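PDB 3QBR: SJCHGC06286 protein from Schistosoma japonicum, which probably helps to regulate apoptosis as a membrane-associated member of the Bcl-2 family that binds BH domains of partner proteins. Local coordinates for residues A[26-31]-A[63-68]; A[71-76]-A[128-133]. All blocks are in the same frame, centred on the assembly; numbering follows the deposited sequence.

Contact 1 of 2, residues A[26-31]-A[63-68]; sequences HSFLLA and HSLLQL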
ATOM      1  N   HIS A  26      -5.149  -5.752  -4.479  1.00 44.33           N
ATOM      2  CA  HIS A  26      -6.455  -6.371  -4.173  1.00 40.27           C
ATOM      3  C   HIS A  26      -6.350  -7.568  -3.196  1.00 41.33           C
ATOM      4  O   HIS A  26      -6.916  -7.537  -2.104  1.00 48.54           O
ATOM      5  CB  HIS A  26      -7.207  -6.745  -5.454  1.00 39.05           C
ATOM      6  CG  HIS A  26      -7.598  -5.566  -6.286  1.00 55.78           C
ATOM      7  ND1 HIS A  26      -8.490  -4.610  -5.850  1.00 69.30           N
ATOM      8  CD2 HIS A  26      -7.217  -5.180  -7.525  1.00 58.57           C
ATOM      9  CE1 HIS A  26      -8.642  -3.687  -6.783  1.00 61.20           C
ATOM     10  NE2 HIS A  26      -7.882  -4.012  -7.812  1.00 57.66           N
ATOM     11  N   SER A  27      -5.597  -8.598  -3.556  1.00 43.82           N
ATOM     12  CA  SER A  27      -5.489  -9.763  -2.685  1.00 47.44           C
ATOM     13  C   SER A  27      -5.023  -9.364  -1.317  1.00 41.77           C
ATOM     14  O   SER A  27      -5.600  -9.780  -0.319  1.00 52.66           O
ATOM     15  CB  SER A  27      -4.505 -10.789  -3.235  1.00 47.29           C
ATOM     16  OG  SER A  27      -4.767 -11.033  -4.596  1.00 55.38           O
ATOM     17  N   PHE A  28      -3.946  -8.589  -1.267  1.00 34.38           N
ATOM     18  CA  PHE A  28      -3.355  -8.217   0.011  1.00 40.02           C
ATOM     19  C   PHE A  28      -4.372  -7.483   0.880  1.00 40.97           C
ATOM     20  O   PHE A  28      -4.522  -7.794   2.043  1.00 43.20           O
ATOM     21  CB  PHE A  28      -2.073  -7.391  -0.169  1.00 37.87           C
ATOM     22  CG  PHE A  28      -1.725  -6.563   1.039  1.00 44.16           C
ATOM     23  CD1 PHE A  28      -1.222  -7.164   2.182  1.00 38.46           C
ATOM     24  CD2 PHE A  28      -1.932  -5.187   1.043  1.00 43.94           C
ATOM     25  CE1 PHE A  28      -0.911  -6.402   3.302  1.00 41.29           C
ATOM     26  CE2 PHE A  28      -1.628  -4.434   2.155  1.00 45.29           C
ATOM     27  CZ  PHE A  28      -1.115  -5.046   3.288  1.00 40.58           C
ATOM     28  N   LEU A  29      -5.085  -6.526   0.308  1.00 39.44           N
ATOM     29  CA  LEU A  29      -6.184  -5.907   1.033  1.00 40.69           C
ATOM     30  C   LEU A  29      -7.306  -6.899   1.456  1.00 48.14           C
ATOM     31  O   LEU A  29      -7.859  -6.801   2.556  1.00 46.22           O
ATOM     32  CB  LEU A  29      -6.759  -4.733   0.243  1.00 36.62           C
ATOM     33  CG  LEU A  29      -5.801  -3.594  -0.116  1.00 47.30           C
ATOM     34  CD1 LEU A  29      -6.446  -2.670  -1.182  1.00 38.60           C
ATOM     35  CD2 LEU A  29      -5.316  -2.804   1.141  1.00 39.42           C
ATOM     36  N   LEU A  30      -7.651  -7.856   0.602  1.00 42.96           N
ATOM     37  CA  LEU A  30      -8.686  -8.812   1.010  1.00 47.56           C
ATOM     38  C   LEU A  30      -8.220  -9.730   2.140  1.00 51.62           C
ATOM     39  O   LEU A  30      -9.036 -10.236   2.910  1.00 61.12           O
ATOM     40  CB  LEU A  30      -9.174  -9.653  -0.165  1.00 44.95           C
ATOM     41  CG  LEU A  30      -9.919  -8.905  -1.270  1.00 47.83           C
ATOM     42  CD1 LEU A  30     -10.631  -9.894  -2.186  1.00 44.19           C
ATOM     43  CD2 LEU A  30     -10.907  -7.900  -0.703  1.00 48.35           C
ATOM     44  N   ALA A  31      -6.913  -9.936   2.248  1.00 42.28           N
ATOM     45  CA  ALA A  31      -6.385 -10.874   3.240  1.00 42.38           C
ATOM     46  C   ALA A  31      -5.937 -10.210   4.529  1.00 45.52           C
ATOM     47  O   ALA A  31      -5.474 -10.879   5.436  1.00 48.40           O
ATOM     48  CB  ALA A  31      -5.249 -11.708   2.665  1.00 40.77           C
ATOM     49  N   HIS A  63       1.631 -13.816   1.978  1.00 42.04           N
ATOM     50  CA  HIS A  63       2.070 -14.220   3.317  1.00 45.73           C
ATOM     51  C   HIS A  63       3.228 -13.350   3.851  1.00 52.09           C
ATOM     52  O   HIS A  63       3.174 -12.833   4.979  1.00 51.38           O
ATOM     53  CB  HIS A  63       2.467 -15.700   3.353  1.00 41.69           C
ATOM     54  CG  HIS A  63       1.310 -16.643   3.245  1.00 75.48           C
ATOM     55  ND1 HIS A  63       0.056 -16.358   3.751  1.00 84.30           N
ATOM     56  CD2 HIS A  63       1.214 -17.885   2.699  1.00 91.03           C
ATOM     57  CE1 HIS A  63      -0.761 -17.369   3.509  1.00 88.22           C
ATOM     58  NE2 HIS A  63      -0.080 -18.310   2.875  1.00 95.32           N
ATOM     59  N   SER A  64       4.266 -13.192   3.035  1.00 45.21           N
ATOM     60  CA  SER A  64       5.381 -12.334   3.381  1.00 45.90           C
ATOM     61  C   SER A  64       4.873 -10.961   3.721  1.00 49.73           C
ATOM     62  O   SER A  64       5.268 -10.387   4.730  1.00 58.50           O
ATOM     63  CB  SER A  64       6.384 -12.233   2.232  1.00 48.75           C
ATOM     64  OG  SER A  64       7.129 -13.427   2.127  1.00 51.99           O
ATOM     65  N   LEU A  65       4.002 -10.422   2.881  1.00 48.37           N
ATOM     66  CA  LEU A  65       3.532  -9.056   3.098  1.00 50.56           C
ATOM     67  C   LEU A  65       2.759  -8.908   4.404  1.00 46.21           C
ATOM     68  O   LEU A  65       2.793  -7.852   5.033  1.00 55.69           O
ATOM     69  CB  LEU A  65       2.661  -8.597   1.945  1.00 39.25           C
ATOM     70  CG  LEU A  65       3.405  -7.975   0.796  1.00 38.08           C
ATOM     71  CD1 LEU A  65       2.385  -7.704  -0.276  1.00 43.35           C
ATOM     72  CD2 LEU A  65       4.088  -6.677   1.275  1.00 37.91           C
ATOM     73  N   LEU A  66       2.042  -9.959   4.792  1.00 42.03           N
ATOM     74  CA  LEU A  66       1.265  -9.918   6.023  1.00 48.42           C
ATOM     75  C   LEU A  66       2.241  -9.891   7.181  1.00 51.12           C
ATOM     76  O   LEU A  66       2.095  -9.107   8.119  1.00 53.06           O
ATOM     77  CB  LEU A  66       0.277 -11.100   6.152  1.00 33.31           C
ATOM     78  CG  LEU A  66      -0.976 -11.069   5.256  1.00 44.31           C
ATOM     79  CD1 LEU A  66      -1.614 -12.432   5.184  1.00 51.41           C
ATOM     80  CD2 LEU A  66      -1.996 -10.064   5.694  1.00 40.66           C
ATOM     81  N   GLN A  67       3.251 -10.741   7.112  1.00 45.19           N
ATOM     82  CA  GLN A  67       4.254 -10.712   8.154  1.00 44.98           C
ATOM     83  C   GLN A  67       4.917  -9.326   8.247  1.00 42.62           C
ATOM     84  O   GLN A  67       5.007  -8.756   9.325  1.00 47.19           O
ATOM     85  CB  GLN A  67       5.277 -11.803   7.926  1.00 37.77           C
ATOM     86  CG  GLN A  67       6.401 -11.796   8.955  1.00 44.66           C
ATOM     87  CD  GLN A  67       7.598 -12.560   8.445  1.00 52.94           C
ATOM     88  OE1 GLN A  67       7.547 -13.781   8.320  1.00 53.48           O
ATOM     89  NE2 GLN A  67       8.673 -11.839   8.099  1.00 55.38           N
ATOM     90  N   LEU A  68       5.314  -8.779   7.102  1.00 46.11           N
ATOM     91  CA  LEU A  68       6.092  -7.547   7.021  1.00 49.76           C
ATOM     92  C   LEU A  68       5.275  -6.278   7.277  1.00 54.67           C
ATOM     93  O   LEU A  68       5.803  -5.307   7.804  1.00 58.10           O
ATOM     94  CB  LEU A  68       6.787  -7.448   5.652  1.00 46.18           C
ATOM     95  CG  LEU A  68       7.902  -8.447   5.314  1.00 50.56           C
ATOM     96  CD1 LEU A  68       8.256  -8.379   3.828  1.00 45.44           C
ATOM     97  CD2 LEU A  68       9.143  -8.219   6.148  1.00 48.00           C
TER

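Contact 2 of 2, residues A[71-76]-A[128-133]; sequences DFNQRF and FLRILV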
ATOM      1  N   ASP A  71       5.057  -6.237  10.907  1.00 48.29           N
ATOM      2  CA  ASP A  71       6.231  -5.571  11.454  1.00 50.11           C
ATOM      3  C   ASP A  71       5.979  -4.086  11.427  1.00 56.26           C
ATOM      4  O   ASP A  71       6.195  -3.397  12.426  1.00 59.91           O
ATOM      5  CB  ASP A  71       7.484  -5.883  10.635  1.00 61.57           C
ATOM      6  CG  ASP A  71       7.982  -7.318  10.822  1.00 74.66           C
ATOM      7  OD1 ASP A  71       7.726  -7.930  11.887  1.00 76.36           O
ATOM      8  OD2 ASP A  71       8.652  -7.827   9.893  1.00 79.06           O
ATOM      9  N   PHE A  72       5.502  -3.594  10.287  1.00 50.65           N
ATOM     10  CA  PHE A  72       5.271  -2.164  10.118  1.00 53.05           C
ATOM     11  C   PHE A  72       4.223  -1.627  11.084  1.00 53.34           C
ATOM     12  O   PHE A  72       4.421  -0.582  11.688  1.00 53.18           O
ATOM     13  CB  PHE A  72       4.880  -1.835   8.667  1.00 53.53           C
ATOM     14  CG  PHE A  72       4.548  -0.393   8.433  1.00 47.39           C
ATOM     15  CD1 PHE A  72       5.419   0.423   7.740  1.00 52.97           C
ATOM     16  CD2 PHE A  72       3.355   0.138   8.873  1.00 54.90           C
ATOM     17  CE1 PHE A  72       5.125   1.759   7.502  1.00 54.91           C
ATOM     18  CE2 PHE A  72       3.038   1.489   8.635  1.00 54.71           C
ATOM     19  CZ  PHE A  72       3.924   2.293   7.945  1.00 56.15           C
ATOM     20  N   ASN A  73       3.097  -2.327  11.223  1.00 48.65           N
ATOM     21  CA  ASN A  73       1.995  -1.800  12.025  1.00 48.20           C
ATOM     22  C   ASN A  73       2.424  -1.678  13.469  1.00 46.91           C
ATOM     23  O   ASN A  73       2.292  -0.635  14.098  1.00 57.02           O
ATOM     24  CB  ASN A  73       0.755  -2.700  11.923  1.00 49.11           C
ATOM     25  CG  ASN A  73      -0.041  -2.460  10.648  1.00 54.93           C
ATOM     26  OD1 ASN A  73       0.096  -1.431   9.994  1.00 54.68           O
ATOM     27  ND2 ASN A  73      -0.872  -3.425  10.287  1.00 62.46           N
ATOM     28  N   GLN A  74       2.954  -2.770  13.978  1.00 49.79           N
ATOM     29  CA  GLN A  74       3.427  -2.840  15.347  1.00 56.57           C
ATOM     30  C   GLN A  74       4.384  -1.664  15.717  1.00 57.78           C
ATOM     31  O   GLN A  74       4.289  -1.107  16.811  1.00 59.34           O
ATOM     32  CB  GLN A  74       3.999  -4.244  15.604  1.00 54.10           C
ATOM     33  CG  GLN A  74       4.854  -4.386  16.807  1.00 65.63           C
ATOM     34  CD  GLN A  74       6.256  -3.875  16.563  1.00 73.33           C
ATOM     35  OE1 GLN A  74       6.900  -4.218  15.557  1.00 66.84           O
ATOM     36  NE2 GLN A  74       6.743  -3.049  17.488  1.00 76.59           N
ATOM     37  N   ARG A  75       5.244  -1.247  14.789  1.00 53.39           N
ATOM     38  CA  ARG A  75       6.111  -0.072  14.999  1.00 63.32           C
ATOM     39  C   ARG A  75       5.405   1.284  14.864  1.00 70.61           C
ATOM     40  O   ARG A  75       5.765   2.234  15.543  1.00 81.58           O
ATOM     41  CB  ARG A  75       7.340  -0.100  14.064  1.00 55.43           C
ATOM     42  CG  ARG A  75       8.246  -1.286  14.310  1.00 66.87           C
ATOM     43  CD  ARG A  75       9.241  -1.550  13.173  1.00 85.09           C
ATOM     44  NE  ARG A  75       9.666  -2.956  13.164  1.00 95.50           N
ATOM     45  CZ  ARG A  75      10.850  -3.400  12.744  1.00 92.14           C
ATOM     46  NH1 ARG A  75      11.766  -2.552  12.308  1.00 92.53           N
ATOM     47  NH2 ARG A  75      11.124  -4.699  12.780  1.00 87.28           N
ATOM     48  N   PHE A  76       4.420   1.380  13.983  1.00 66.51           N
ATOM     49  CA  PHE A  76       3.831   2.666  13.630  1.00 72.14           C
ATOM     50  C   PHE A  76       2.798   3.110  14.660  1.00 76.38           C
ATOM     51  O   PHE A  76       2.529   4.304  14.817  1.00 75.34           O
ATOM     52  CB  PHE A  76       3.216   2.569  12.233  1.00 73.90           C
ATOM     53  CG  PHE A  76       2.252   3.676  11.890  1.00 70.50           C
ATOM     54  CD1 PHE A  76       2.547   4.581  10.879  1.00 67.89           C
ATOM     55  CD2 PHE A  76       1.040   3.794  12.550  1.00 64.39           C
ATOM     56  CE1 PHE A  76       1.655   5.593  10.539  1.00 56.77           C
ATOM     57  CE2 PHE A  76       0.146   4.807  12.221  1.00 65.45           C
ATOM     58  CZ  PHE A  76       0.451   5.698  11.212  1.00 62.15           C
ATOM     59  N   PHE A 128       0.578   1.373   4.353  1.00 48.03           N
ATOM     60  CA  PHE A 128      -0.073   2.669   4.335  1.00 56.34           C
ATOM     61  C   PHE A 128      -1.318   2.695   3.473  1.00 51.57           C
ATOM     62  O   PHE A 128      -2.343   3.249   3.873  1.00 54.21           O
ATOM     63  CB  PHE A 128       0.883   3.731   3.816  1.00 54.89           C
ATOM     64  CG  PHE A 128       0.367   5.140   3.947  1.00 44.72           C
ATOM     65  CD1 PHE A 128       0.049   5.666   5.185  1.00 46.81           C
ATOM     66  CD2 PHE A 128       0.266   5.953   2.838  1.00 49.78           C
ATOM     67  CE1 PHE A 128      -0.398   6.985   5.302  1.00 44.94           C
ATOM     68  CE2 PHE A 128      -0.164   7.277   2.950  1.00 53.47           C
ATOM     69  CZ  PHE A 128      -0.502   7.784   4.180  1.00 46.95           C
ATOM     70  N   LEU A 129      -1.211   2.150   2.266  1.00 45.47           N
ATOM     71  CA  LEU A 129      -2.372   2.019   1.371  1.00 49.84           C
ATOM     72  C   LEU A 129      -3.525   1.280   2.079  1.00 47.71           C
ATOM     73  O   LEU A 129      -4.677   1.695   2.005  1.00 49.71           O
ATOM     74  CB  LEU A 129      -1.965   1.299   0.088  1.00 45.93           C
ATOM     75  CG  LEU A 129      -3.027   0.879  -0.929  1.00 47.73           C
ATOM     76  CD1 LEU A 129      -3.636   2.073  -1.706  1.00 35.37           C
ATOM     77  CD2 LEU A 129      -2.390  -0.146  -1.880  1.00 45.21           C
ATOM     78  N   ARG A 130      -3.190   0.218   2.809  1.00 42.79           N
ATOM     79  CA  ARG A 130      -4.163  -0.503   3.639  1.00 44.65           C
ATOM     80  C   ARG A 130      -4.882   0.412   4.619  1.00 43.63           C
ATOM     81  O   ARG A 130      -6.105   0.354   4.779  1.00 43.09           O
ATOM     82  CB  ARG A 130      -3.462  -1.593   4.442  1.00 39.28           C
ATOM     83  CG  ARG A 130      -4.408  -2.534   5.103  1.00 39.83           C
ATOM     84  CD  ARG A 130      -3.677  -3.602   5.912  1.00 40.61           C
ATOM     85  NE  ARG A 130      -3.537  -3.094   7.264  1.00 60.01           N
ATOM     86  CZ  ARG A 130      -4.251  -3.510   8.299  1.00 58.88           C
ATOM     87  NH1 ARG A 130      -5.129  -4.492   8.154  1.00 50.75           N
ATOM     88  NH2 ARG A 130      -4.064  -2.959   9.488  1.00 66.04           N
ATOM     89  N   ILE A 131      -4.093   1.249   5.282  1.00 47.16           N
ATOM     90  CA  ILE A 131      -4.574   2.119   6.337  1.00 48.79           C
ATOM     91  C   ILE A 131      -5.534   3.141   5.749  1.00 47.87           C
ATOM     92  O   ILE A 131      -6.608   3.375   6.291  1.00 54.59           O
ATOM     93  CB  ILE A 131      -3.373   2.777   7.069  1.00 57.30           C
ATOM     94  CG1 ILE A 131      -2.875   1.840   8.167  1.00 55.04           C
ATOM     95  CG2 ILE A 131      -3.733   4.149   7.622  1.00 47.68           C
ATOM     96  CD1 ILE A 131      -1.407   2.017   8.504  1.00 54.01           C
ATOM     97  N   LEU A 132      -5.157   3.714   4.616  1.00 49.48           N
ATOM     98  CA  LEU A 132      -6.023   4.638   3.898  1.00 47.06           C
ATOM     99  C   LEU A 132      -7.318   3.976   3.472  1.00 52.83           C
ATOM    100  O   LEU A 132      -8.399   4.535   3.679  1.00 53.00           O
ATOM    101  CB  LEU A 132      -5.313   5.181   2.656  1.00 48.39           C
ATOM    102  CG  LEU A 132      -4.075   6.049   2.931  1.00 57.35           C
ATOM    103  CD1 LEU A 132      -3.560   6.742   1.688  1.00 61.48           C
ATOM    104  CD2 LEU A 132      -4.414   7.090   3.973  1.00 52.91           C
ATOM    105  N   VAL A 133      -7.194   2.795   2.855  1.00 52.61           N
ATOM    106  CA  VAL A 133      -8.335   2.058   2.312  1.00 50.12           C
ATOM    107  C   VAL A 133      -9.329   1.698   3.427  1.00 55.27           C
ATOM    108  O   VAL A 133     -10.535   1.938   3.312  1.00 52.62           O
ATOM    109  CB  VAL A 133      -7.881   0.794   1.511  1.00 40.50           C
ATOM    110  CG1 VAL A 133      -9.039  -0.281   1.411  1.00 27.79           C
ATOM    111  CG2 VAL A 133      -7.330   1.208   0.131  1.00 30.38           C
TER
HETATM  112  O   HOH W   1      -1.235  -1.386   7.617  1.00 45.09           O

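Contact 1 of 2, residues A[26-31]-A[63-68]
Phe-28 and Leu-65 mark the closest backbone approach of the two helical segments 26-31 and 63-68, with their CA atoms 7.6 Å apart, a separation bridged by a ring and a leucine CB. The CG of Phe-28 stands anti to the backbone N (chi1 158°), which swings the ring off helix 17-31 and over to the other helix. Its CD1 meets CB of Leu-65 at 4.1 Å, and the two side chains cross at roughly a right angle. Leu-65 therefore offers the base of its side chain to the ring, and it also packs on Phe-126 of helix 119-137. A phenylalanine suits this buried place because one broad apolar ring can touch several partners at once: Phe-28 also packs on Ile-62 and Val-69 of helix 58-79 and on Arg-130. This is helix-on-helix packing of the all-helical Bcl-2 fold, without a hydrogen bond between the segments, buried at Phe-28 and Leu-65 and more open at Ala-31; the chain is a C-terminal truncation that contains the Bcl-2 family region. Leu-66, the next residue, meets Ala-31, about one turn after Phe-28. It starts out along the flank of its helix rather than toward the other segment, but its methyl groups lean across the gap. CD2 lies 3.6 Å from the carbonyl O of Ala-31, and CD1 is 4.5 Å from CB of Ala-31. The small methyl of alanine lets the leucine come up to the backbone near the end of 26-31, where Leu-66 also touches Ser-32.

Contact 2 of 2, residues A[71-76]-A[128-133]
Asn-73 OD1 accepts a hydrogen bond of 2.7 Å from water 1, and the same water O takes the N-H of Arg-130 NE at 2.9 Å, so a single water joins an amide to a guanidinium group. The water lies at the edge of the guanidinium, in its plane. The arginine chain is bent at chi3 (91°), which turns its end toward Asn-73; the amide and guanidinium planes lie 46° apart. Asn-73 ND2 comes within 3.3 Å of Arg-130 NH2, but both are donors, so the pair is not a hydrogen bond; the bridge uses OD1, the acceptor of the amide. An asparagine fits here, being short, polar and able to accept on one side of its amide. Beside the bridge, Ile-131 CD1 lies 4.0 Å from the amide oxygen Asn-73 OD1; its apolar neighbour is the Phe-72 ring, with CE2 4.5 Å from the same CD1. The short helix axes approach to 11.8 Å at an angle of 69°, so the side chains must span a wide gap. Helix 58-79 thus lies across helix 119-137, whose Leu-129 and Leu-132 pack on helices 99-113 and 142-159, while Arg-130 reaches helix 17-31.

Helix 58-79 serves both contacts in turn: residues 63-68 take helix 17-31 in contact 1, and residues 71-76 face helix 119-137 in contact 2. The centres are about 11 Å apart, and the two contacts touch directly. Leu-29 CD2 packs 3.6 Å from CA of Arg-130, and Phe-28 CZ lies 3.9 Å from Arg-130 CD, so the aliphatic part of the arginine packs on Phe-28 and Leu-29, while its NE reaches Asn-73 through water. A chain of another protein packs on Leu-68, Phe-72, Phe-76 and Phe-128 and is hydrogen-bonded by Asp-71, consistent with the BH3-binding groove of Bcl-2 relatives.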